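Local atomic coordinates of SnoaL-like domain-containing protein (Kribbella flavida, PDB entry 4GB5), a protein that is of unknown function but adopts a SnoaL-like fold of the NTF2 superfamily, whose cone-shaped cavity often serves small-molecule binding or catalysis in relatives. Residues Glu7-Glu12 against Asp130-Ser135; Ile14-Arg19 against Arg34-Asp39. One frame throughout, in Å; residues are numbered along the deposited sequence. Where two conformers were deposited one is given.

Contact 1. Residues Glu7-Glu12 against Asp130-Ser135; sequences ETDRAE and DGWRLS
Trp132 meets Asp9 and Glu12 where the N-terminal helix of this SnoaL-like, NTF2-type fold lies over the start of strand 131-145, and the pairing illustrates how one indole can join a helix to a sheet by polar and apolar means together. The indole NE1 donates to Asp9 OD1 at 2.9 Å, and the bond is nearly straight, with an N-H...O angle of 170°. The acceptor sits in the plane of the ring, yet the donor reaches OD1 from above the carboxylate plane; the two planes are turned 73° against each other. On the pyrrole side of the same edge, Glu12 OE1, in one of its two conformers, lies near the ring plane, 3.6 Å from Trp132 CD1, while Glu12 CB stands 4.1 Å from that same carbon. Asp9 O lies over one face of the indole.

The torsions explain the reach: Trp132 has CG anti to its carbonyl carbon (chi1 -73°), which carries the indole from the strand across to the helix. Asp9 OD1 is shared, since Arg127 of the adjacent strand 114-128 forms a salt bridge with it; this second partner helps to hold the carboxylate that receives the indole N-H. Beyond the polar edge, Ile13 and Leu16 of the helix and Ala125 of the sheet pack on the indole. A phenylalanine in place of Trp132 would probably leave Asp9 OD1 without its ring donor and thin the packing against Asp9 CB and CG. Behind the tryptophan, Arg133 turns back along its own strand, where NH1 donates to Trp132 O at 3.0 Å; that oxygen lies in the guanidinium plane, while the nitrogen stands above the plane of the carbonyl.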
ATOM      1  N   GLU A   7      22.005  -1.475  -2.832  1.00 26.19           N
ATOM      2  CA  GLU A   7      20.658  -1.472  -3.381  1.00 21.26           C
ATOM      3  C   GLU A   7      20.063  -2.856  -3.365  1.00 16.79           C
ATOM      4  O   GLU A   7      18.863  -2.994  -3.215  1.00 14.87           O
ATOM      5  CB  GLU A   7      20.593  -0.851  -4.776  1.00 30.74           C
ATOM      6  CG  GLU A   7      20.803   0.665  -4.769  1.00 31.61           C
ATOM      7  CD  GLU A   7      19.894   1.400  -3.788  1.00 29.59           C
ATOM      8  OE1 GLU A   7      18.727   0.981  -3.611  1.00 27.45           O
ATOM      9  OE2 GLU A   7      20.369   2.373  -3.162  1.00 26.24           O
ATOM     10  N   THR A   8      20.892  -3.892  -3.483  1.00 19.88           N
ATOM     11  CA  THR A   8      20.345  -5.226  -3.351  1.00 16.41           C
ATOM     12  C   THR A   8      19.896  -5.437  -1.918  1.00 14.48           C
ATOM     13  O   THR A   8      18.833  -5.984  -1.681  1.00 12.75           O
ATOM     14  CB  THR A   8      21.339  -6.303  -3.757  1.00 25.00           C
ATOM     15  OG1 THR A   8      21.713  -6.100  -5.136  1.00 28.98           O
ATOM     16  CG2 THR A   8      20.719  -7.677  -3.575  1.00 22.47           C
ATOM     17  N   ASP A   9      20.700  -4.985  -0.963  1.00 14.98           N
ATOM     18  CA  ASP A   9      20.314  -5.094   0.449  1.00 13.41           C
ATOM     19  C   ASP A   9      19.005  -4.374   0.719  1.00 11.65           C
ATOM     20  O   ASP A   9      18.120  -4.902   1.364  1.00 10.05           O
ATOM     21  CB  ASP A   9      21.392  -4.482   1.362  1.00 14.55           C
ATOM     22  CG  ASP A   9      22.621  -5.314   1.457  1.00 17.19           C
ATOM     23  OD1 ASP A   9      22.533  -6.568   1.376  1.00 15.92           O
ATOM     24  OD2 ASP A   9      23.723  -4.724   1.597  1.00 18.01           O
ATOM     25  N   ARG A  10      18.867  -3.158   0.208  1.00 12.14           N
ATOM     26  CA  ARG A  10      17.633  -2.393   0.397  1.00 10.69           C
ATOM     27  C   ARG A  10      16.452  -3.131  -0.166  1.00  9.50           C
ATOM     28  O   ARG A  10      15.419  -3.219   0.483  1.00  7.91           O
ATOM     29  CB  ARG A  10      17.719  -1.011  -0.282  1.00 11.74           C
ATOM     30  CG  ARG A  10      16.459  -0.173  -0.015  1.00 12.44           C
ATOM     31  CD  ARG A  10      16.265   0.973  -0.965  1.00 16.84           C
ATOM     32  NE  ARG A  10      17.458   1.778  -1.119  1.00 22.95           N
ATOM     33  CZ  ARG A  10      17.688   2.947  -0.529  1.00 34.55           C
ATOM     34  NH1 ARG A  10      16.826   3.455   0.346  1.00 38.16           N
ATOM     35  NH2 ARG A  10      18.815   3.600  -0.803  1.00 38.17           N
ATOM     36  N   ALA A  11      16.581  -3.622  -1.385  1.00 10.30           N
ATOM     37  CA  ALA A  11      15.450  -4.311  -2.016  1.00  9.39           C
ATOM     38  C   ALA A  11      15.072  -5.588  -1.221  1.00  9.72           C
ATOM     39  O   ALA A  11      13.892  -5.886  -1.053  1.00 10.53           O
ATOM     40  CB  ALA A  11      15.762  -4.637  -3.479  1.00 12.36           C
ATOM     41  N   GLU A  12      16.062  -6.313  -0.730  0.56  8.82           N
ATOM     42  CA  GLU A  12      15.817  -7.523   0.040  0.56  9.34           C
ATOM     43  C   GLU A  12      15.147  -7.196   1.374  0.56 10.35           C
ATOM     44  O   GLU A  12      14.245  -7.937   1.829  0.56  9.99           O
ATOM     45  CB  GLU A  12      17.098  -8.346   0.221  0.56  9.18           C
ATOM     46  CG  GLU A  12      17.545  -9.068  -1.058  0.56 11.05           C
ATOM     47  CD  GLU A  12      18.830  -9.841  -0.891  0.56 19.60           C
ATOM     48  OE1 GLU A  12      19.404  -9.811   0.218  0.56 21.65           O
ATOM     49  OE2 GLU A  12      19.255 -10.495  -1.875  0.56 18.94           O
ATOM     50  N   ASP A 130      21.954 -16.511   6.051  1.00 20.46           N
ATOM     51  CA  ASP A 130      20.892 -16.935   5.141  1.00 19.03           C
ATOM     52  C   ASP A 130      20.059 -15.747   4.631  1.00 20.51           C
ATOM     53  O   ASP A 130      18.934 -15.905   4.163  1.00 18.84           O
ATOM     54  CB  ASP A 130      19.976 -17.943   5.837  1.00 27.35           C
ATOM     55  CG  ASP A 130      20.683 -19.240   6.163  1.00 43.49           C
ATOM     56  OD1 ASP A 130      21.163 -19.905   5.216  1.00 48.63           O
ATOM     57  OD2 ASP A 130      20.758 -19.589   7.361  1.00 52.82           O
ATOM     58  N   GLY A 131      20.634 -14.553   4.714  1.00 17.99           N
ATOM     59  CA  GLY A 131      19.985 -13.366   4.195  1.00 15.76           C
ATOM     60  C   GLY A 131      19.452 -12.453   5.292  1.00 11.72           C
ATOM     61  O   GLY A 131      19.565 -12.738   6.491  1.00 13.91           O
ATOM     62  N   TRP A 132      18.898 -11.327   4.880  1.00 11.74           N
ATOM     63  CA  TRP A 132      18.335 -10.367   5.825  1.00  9.96           C
ATOM     64  C   TRP A 132      17.188 -10.971   6.612  1.00 10.69           C
ATOM     65  O   TRP A 132      16.344 -11.704   6.050  1.00 11.26           O
ATOM     66  CB  TRP A 132      17.896  -9.095   5.119  1.00 10.19           C
ATOM     67  CG  TRP A 132      19.060  -8.243   4.680  1.00 10.00           C
ATOM     68  CD1 TRP A 132      19.676  -8.251   3.445  1.00 11.66           C
ATOM     69  CD2 TRP A 132      19.778  -7.280   5.476  1.00 10.11           C
ATOM     70  NE1 TRP A 132      20.719  -7.352   3.436  1.00 13.19           N
ATOM     71  CE2 TRP A 132      20.793  -6.732   4.662  1.00 13.11           C
ATOM     72  CE3 TRP A 132      19.621  -6.792   6.783  1.00 11.13           C
ATOM     73  CZ2 TRP A 132      21.671  -5.742   5.124  1.00 13.95           C
ATOM     74  CZ3 TRP A 132      20.505  -5.817   7.250  1.00 11.19           C
ATOM     75  CH2 TRP A 132      21.516  -5.309   6.417  1.00 12.63           C
ATOM     76  N   ARG A 133      17.109 -10.605   7.893  1.00 11.81           N
ATOM     77  CA  ARG A 133      15.996 -11.003   8.746  1.00  9.45           C
ATOM     78  C   ARG A 133      15.593  -9.856   9.653  1.00 12.08           C
ATOM     79  O   ARG A 133      16.431  -9.038  10.059  1.00 11.01           O
ATOM     80  CB  ARG A 133      16.427 -12.180   9.680  1.00 10.55           C
ATOM     81  CG  ARG A 133      16.767 -13.518   8.982  1.00 10.23           C
ATOM     82  CD  ARG A 133      15.556 -14.142   8.326  1.00  9.41           C
ATOM     83  NE  ARG A 133      15.846 -15.467   7.774  1.00 12.56           N
ATOM     84  CZ  ARG A 133      16.361 -15.687   6.579  1.00 15.65           C
ATOM     85  NH1 ARG A 133      16.659 -14.703   5.764  1.00 14.68           N
ATOM     86  NH2 ARG A 133      16.548 -16.947   6.181  1.00 18.24           N
ATOM     87  N   LEU A 134      14.314  -9.801   9.984  1.00  9.37           N
ATOM     88  CA  LEU A 134      13.808  -8.802  10.906  1.00  9.02           C
ATOM     89  C   LEU A 134      14.048  -9.283  12.345  1.00 12.57           C
ATOM     90  O   LEU A 134      13.506 -10.313  12.770  1.00 11.37           O
ATOM     91  CB  LEU A 134      12.306  -8.563  10.678  1.00  8.74           C
ATOM     92  CG  LEU A 134      11.885  -7.918   9.364  1.00  7.93           C
ATOM     93  CD1 LEU A 134      10.394  -7.816   9.236  1.00 10.44           C
ATOM     94  CD2 LEU A 134      12.504  -6.536   9.242  1.00 14.75           C
ATOM     95  N   SER A 135      14.860  -8.533  13.076  1.00 11.35           N
ATOM     96  CA  SER A 135      15.282  -8.880  14.436  1.00 10.54           C
ATOM     97  C   SER A 135      14.505  -8.156  15.523  1.00 11.23           C
ATOM     98  O   SER A 135      14.506  -8.587  16.662  1.00 11.64           O
ATOM     99  CB  SER A 135      16.771  -8.568  14.622  1.00 12.09           C
ATOM    100  OG  SER A 135      17.017  -7.215  14.252  1.00 12.60           O
TER

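Contact 2. Residues Ile14-Arg19 against Arg34-Asp39; sequences IELFGR and RRVHTD
The N-terminal helix 6-25 meets the junction of helix 32-36 and strand 37-38 through Leu16 and Arg19 on one side and Val36 on the other, a small example of aliphatic carbons packing where a chain changes from helix to strand. Arg19 touches with the root of its side chain: CB lies 3.5 Å from Val36 CG2. Leu16 uses one branch, its CD2 resting 3.8 Å from Val36 O and 4.0 Å from Arg35 O, so that a methyl group is set against the backbone at the end of the short helix. The side chains themselves meet more loosely, Leu16 CD2 and Val36 CG1 being 4.4 Å apart.

The two branches of Val36 point to different neighbours. With CG1 anti to the backbone N (chi1 176°), CG2 is left to face Arg19, and CG1 lies over the centre of the His37 ring, 3.7 Å above its plane. In this NTF2-type fold the N-terminal helices pack against a strongly curved sheet, and Val36 is buried there, with Tyr20 and Ile23 of helix 6-25 also against it. His37, the first residue to leave helical geometry, hydrogen-bonds through ND1 to Leu134 O and meets the ring of Tyr61 edge-to-face.

The charged ends of the arginines turn elsewhere. In one of its two conformers Arg19 forms a salt bridge from NH2 to Glu15 OE2 at 2.8 Å, although as a hydrogen bond it is weak, and Glu15 OE1 accepts from the backbone N of Val84 of the third subunit. Arg35 points its CB at the helix, but its guanidinium turns off to a salt bridge with Asp31, while Arg34 NH1 forms one with Asp39 OD2 at 2.8 Å.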
ATOM      1  N   ILE A  14      13.236  -4.487   1.930  1.00  8.15           N
ATOM      2  CA  ILE A  14      11.848  -4.129   1.624  1.00  7.98           C
ATOM      3  C   ILE A  14      11.036  -5.397   1.378  1.00 10.80           C
ATOM      4  O   ILE A  14       9.906  -5.520   1.880  1.00  9.97           O
ATOM      5  CB  ILE A  14      11.748  -3.077   0.493  1.00  7.63           C
ATOM      6  CG1 ILE A  14      12.316  -1.771   0.991  1.00  7.48           C
ATOM      7  CG2 ILE A  14      10.292  -2.879   0.027  1.00  8.23           C
ATOM      8  CD1 ILE A  14      12.489  -0.691  -0.024  1.00 10.47           C
ATOM      9  N   GLU A  15      11.571  -6.332   0.625  1.00  7.97           N
ATOM     10  CA  GLU A  15      10.836  -7.573   0.341  1.00  7.76           C
ATOM     11  C   GLU A  15      10.522  -8.324   1.605  1.00  7.86           C
ATOM     12  O   GLU A  15       9.494  -9.003   1.682  1.00  9.45           O
ATOM     13  CB  GLU A  15      11.659  -8.435  -0.604  1.00 10.68           C
ATOM     14  CG  GLU A  15      11.015  -9.695  -1.025  1.00 10.50           C
ATOM     15  CD  GLU A  15      11.769 -10.377  -2.142  1.00 14.99           C
ATOM     16  OE1 GLU A  15      11.630  -9.985  -3.331  1.00 15.74           O
ATOM     17  OE2 GLU A  15      12.526 -11.310  -1.808  1.00 24.63           O
ATOM     18  N   LEU A  16      11.364  -8.242   2.632  1.00  7.83           N
ATOM     19  CA  LEU A  16      11.050  -8.919   3.892  1.00  8.36           C
ATOM     20  C   LEU A  16       9.729  -8.508   4.456  1.00  9.30           C
ATOM     21  O   LEU A  16       9.052  -9.307   5.126  1.00  9.99           O
ATOM     22  CB  LEU A  16      12.044  -8.608   5.002  1.00 13.04           C
ATOM     23  CG  LEU A  16      13.304  -9.401   5.051  1.00 17.68           C
ATOM     24  CD1 LEU A  16      14.190  -8.864   6.137  1.00 15.24           C
ATOM     25  CD2 LEU A  16      12.955 -10.851   5.360  1.00 13.47           C
ATOM     26  N   PHE A  17       9.336  -7.258   4.212  1.00  8.43           N
ATOM     27  CA  PHE A  17       8.042  -6.795   4.690  1.00  6.94           C
ATOM     28  C   PHE A  17       6.882  -7.427   3.930  1.00  8.59           C
ATOM     29  O   PHE A  17       5.802  -7.588   4.493  1.00  7.99           O
ATOM     30  CB  PHE A  17       7.972  -5.260   4.663  1.00  8.72           C
ATOM     31  CG  PHE A  17       8.744  -4.660   5.760  1.00  6.31           C
ATOM     32  CD1 PHE A  17       8.092  -4.317   6.952  1.00  6.75           C
ATOM     33  CD2 PHE A  17      10.103  -4.464   5.695  1.00  7.93           C
ATOM     34  CE1 PHE A  17       8.766  -3.771   8.015  1.00  8.55           C
ATOM     35  CE2 PHE A  17      10.795  -3.958   6.763  1.00 10.30           C
ATOM     36  CZ  PHE A  17      10.135  -3.585   7.939  1.00  9.58           C
ATOM     37  N   GLY A  18       7.085  -7.795   2.663  1.00  7.26           N
ATOM     38  CA  GLY A  18       6.091  -8.581   1.931  1.00  6.81           C
ATOM     39  C   GLY A  18       5.919  -9.961   2.561  1.00  7.21           C
ATOM     40  O   GLY A  18       4.798 -10.416   2.790  1.00  8.53           O
ATOM     41  N   ARG A  19       7.035 -10.616   2.851  0.51  8.35           N
ATOM     42  CA  ARG A  19       7.015 -11.910   3.501  0.51  8.06           C
ATOM     43  C   ARG A  19       6.450 -11.819   4.923  0.51  8.91           C
ATOM     44  O   ARG A  19       5.740 -12.733   5.389  0.51  8.26           O
ATOM     45  CB  ARG A  19       8.419 -12.519   3.510  0.51  7.07           C
ATOM     46  CG  ARG A  19       9.026 -12.744   2.128  0.51 14.80           C
ATOM     47  CD  ARG A  19      10.169 -13.742   2.199  0.51 23.12           C
ATOM     48  NE  ARG A  19      10.187 -14.650   1.052  0.51 27.66           N
ATOM     49  CZ  ARG A  19      10.946 -14.493  -0.024  0.51 19.55           C
ATOM     50  NH1 ARG A  19      10.893 -15.374  -1.006  0.51 23.52           N
ATOM     51  NH2 ARG A  19      11.767 -13.459  -0.121  0.51 24.35           N
ATOM     52  N   ARG A  34      10.762 -18.409   9.987  1.00 12.21           N
ATOM     53  CA  ARG A  34      12.193 -18.642   9.949  1.00 13.88           C
ATOM     54  C   ARG A  34      12.895 -17.939   8.800  1.00 12.27           C
ATOM     55  O   ARG A  34      14.078 -17.650   8.877  1.00 14.40           O
ATOM     56  CB  ARG A  34      12.479 -20.142   9.858  1.00 20.99           C
ATOM     57  CG  ARG A  34      11.851 -20.933  10.949  1.00 22.31           C
ATOM     58  CD  ARG A  34      12.848 -21.282  12.033  1.00 33.97           C
ATOM     59  NE  ARG A  34      12.165 -21.564  13.294  1.00 34.68           N
ATOM     60  CZ  ARG A  34      12.681 -21.349  14.499  1.00 35.52           C
ATOM     61  NH1 ARG A  34      13.911 -20.846  14.641  1.00 25.44           N
ATOM     62  NH2 ARG A  34      11.956 -21.633  15.573  1.00 38.91           N
ATOM     63  N   ARG A  35      12.148 -17.704   7.728  1.00 15.02           N
ATOM     64  CA  ARG A  35      12.670 -16.997   6.564  1.00 13.10           C
ATOM     65  C   ARG A  35      12.628 -15.496   6.728  1.00 11.23           C
ATOM     66  O   ARG A  35      13.253 -14.746   5.966  1.00 12.45           O
ATOM     67  CB  ARG A  35      11.834 -17.374   5.349  1.00 15.78           C
ATOM     68  CG  ARG A  35      11.906 -18.881   5.126  1.00 25.04           C
ATOM     69  CD  ARG A  35      11.266 -19.309   3.831  1.00 28.99           C
ATOM     70  NE  ARG A  35      11.247 -20.771   3.765  1.00 35.31           N
ATOM     71  CZ  ARG A  35      12.241 -21.537   3.319  1.00 45.34           C
ATOM     72  NH1 ARG A  35      13.357 -20.997   2.852  1.00 44.71           N
ATOM     73  NH2 ARG A  35      12.102 -22.861   3.327  1.00 44.93           N
ATOM     74  N   VAL A  36      11.832 -15.020   7.683  1.00 10.79           N
ATOM     75  CA  VAL A  36      11.638 -13.574   7.895  1.00  8.18           C
ATOM     76  C   VAL A  36      12.324 -12.966   9.108  1.00  9.22           C
ATOM     77  O   VAL A  36      12.754 -11.823   9.073  1.00  9.96           O
ATOM     78  CB  VAL A  36      10.126 -13.270   7.989  1.00  8.81           C
ATOM     79  CG1 VAL A  36       9.792 -11.846   8.309  1.00  7.89           C
ATOM     80  CG2 VAL A  36       9.455 -13.669   6.675  1.00 10.67           C
ATOM     81  N   HIS A  37      12.383 -13.743  10.182  1.00 11.96           N
ATOM     82  CA  HIS A  37      12.828 -13.264  11.501  1.00  8.61           C
ATOM     83  C   HIS A  37      14.066 -13.973  12.020  1.00  9.22           C
ATOM     84  O   HIS A  37      14.370 -15.128  11.663  1.00 11.88           O
ATOM     85  CB  HIS A  37      11.679 -13.510  12.499  1.00 10.73           C
ATOM     86  CG  HIS A  37      10.464 -12.665  12.234  1.00  9.05           C
ATOM     87  ND1 HIS A  37      10.499 -11.290  12.336  1.00 10.68           N
ATOM     88  CD2 HIS A  37       9.191 -12.987  11.908  1.00 10.42           C
ATOM     89  CE1 HIS A  37       9.312 -10.800  12.029  1.00  9.00           C
ATOM     90  NE2 HIS A  37       8.491 -11.804  11.786  1.00 10.13           N
ATOM     91  N   THR A  38      14.781 -13.263  12.876  1.00 11.59           N
ATOM     92  CA  THR A  38      15.777 -13.924  13.697  1.00 11.62           C
ATOM     93  C   THR A  38      15.151 -14.755  14.836  1.00 12.30           C
ATOM     94  O   THR A  38      13.962 -14.646  15.153  1.00 11.45           O
ATOM     95  CB  THR A  38      16.716 -12.883  14.343  1.00 12.32           C
ATOM     96  OG1 THR A  38      15.946 -11.974  15.107  1.00 10.79           O
ATOM     97  CG2 THR A  38      17.501 -12.070  13.308  1.00 12.01           C
ATOM     98  N   ASP A  39      15.976 -15.609  15.451  1.00 10.79           N
ATOM     99  CA  ASP A  39      15.584 -16.398  16.618  1.00 12.67           C
ATOM    100  C   ASP A  39      16.698 -16.206  17.625  1.00 15.26           C
ATOM    101  O   ASP A  39      17.783 -16.734  17.421  1.00 16.44           O
ATOM    102  CB  ASP A  39      15.469 -17.879  16.261  1.00 15.52           C
ATOM    103  CG  ASP A  39      14.827 -18.704  17.356  1.00 14.66           C
ATOM    104  OD1 ASP A  39      14.506 -18.136  18.428  1.00 15.45           O
ATOM    105  OD2 ASP A  39      14.700 -19.943  17.167  1.00 20.59           O
TER

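Overall arrangement
From the N terminus, helix 6-25 supplies one side of both contacts: its first turns enter contact 1 and its middle enters contact 2. The chain then runs only 14 residues before 34-39 returns to the helix, closing the short loop of contact 2. Contact 1 closes far later, after 117 residues, when strand 131-145 begins, so contact 2 is nested within it. Their returning segments also meet directly: Leu134 N and Val36 O, 2.7 Å apart, probably form a hydrogen bond, as do Arg133 NE and Arg34 O. The helix, the helix-to-strand corner and the strand are thereby tied together; the centres of the two contacts lie about 8 Å apart.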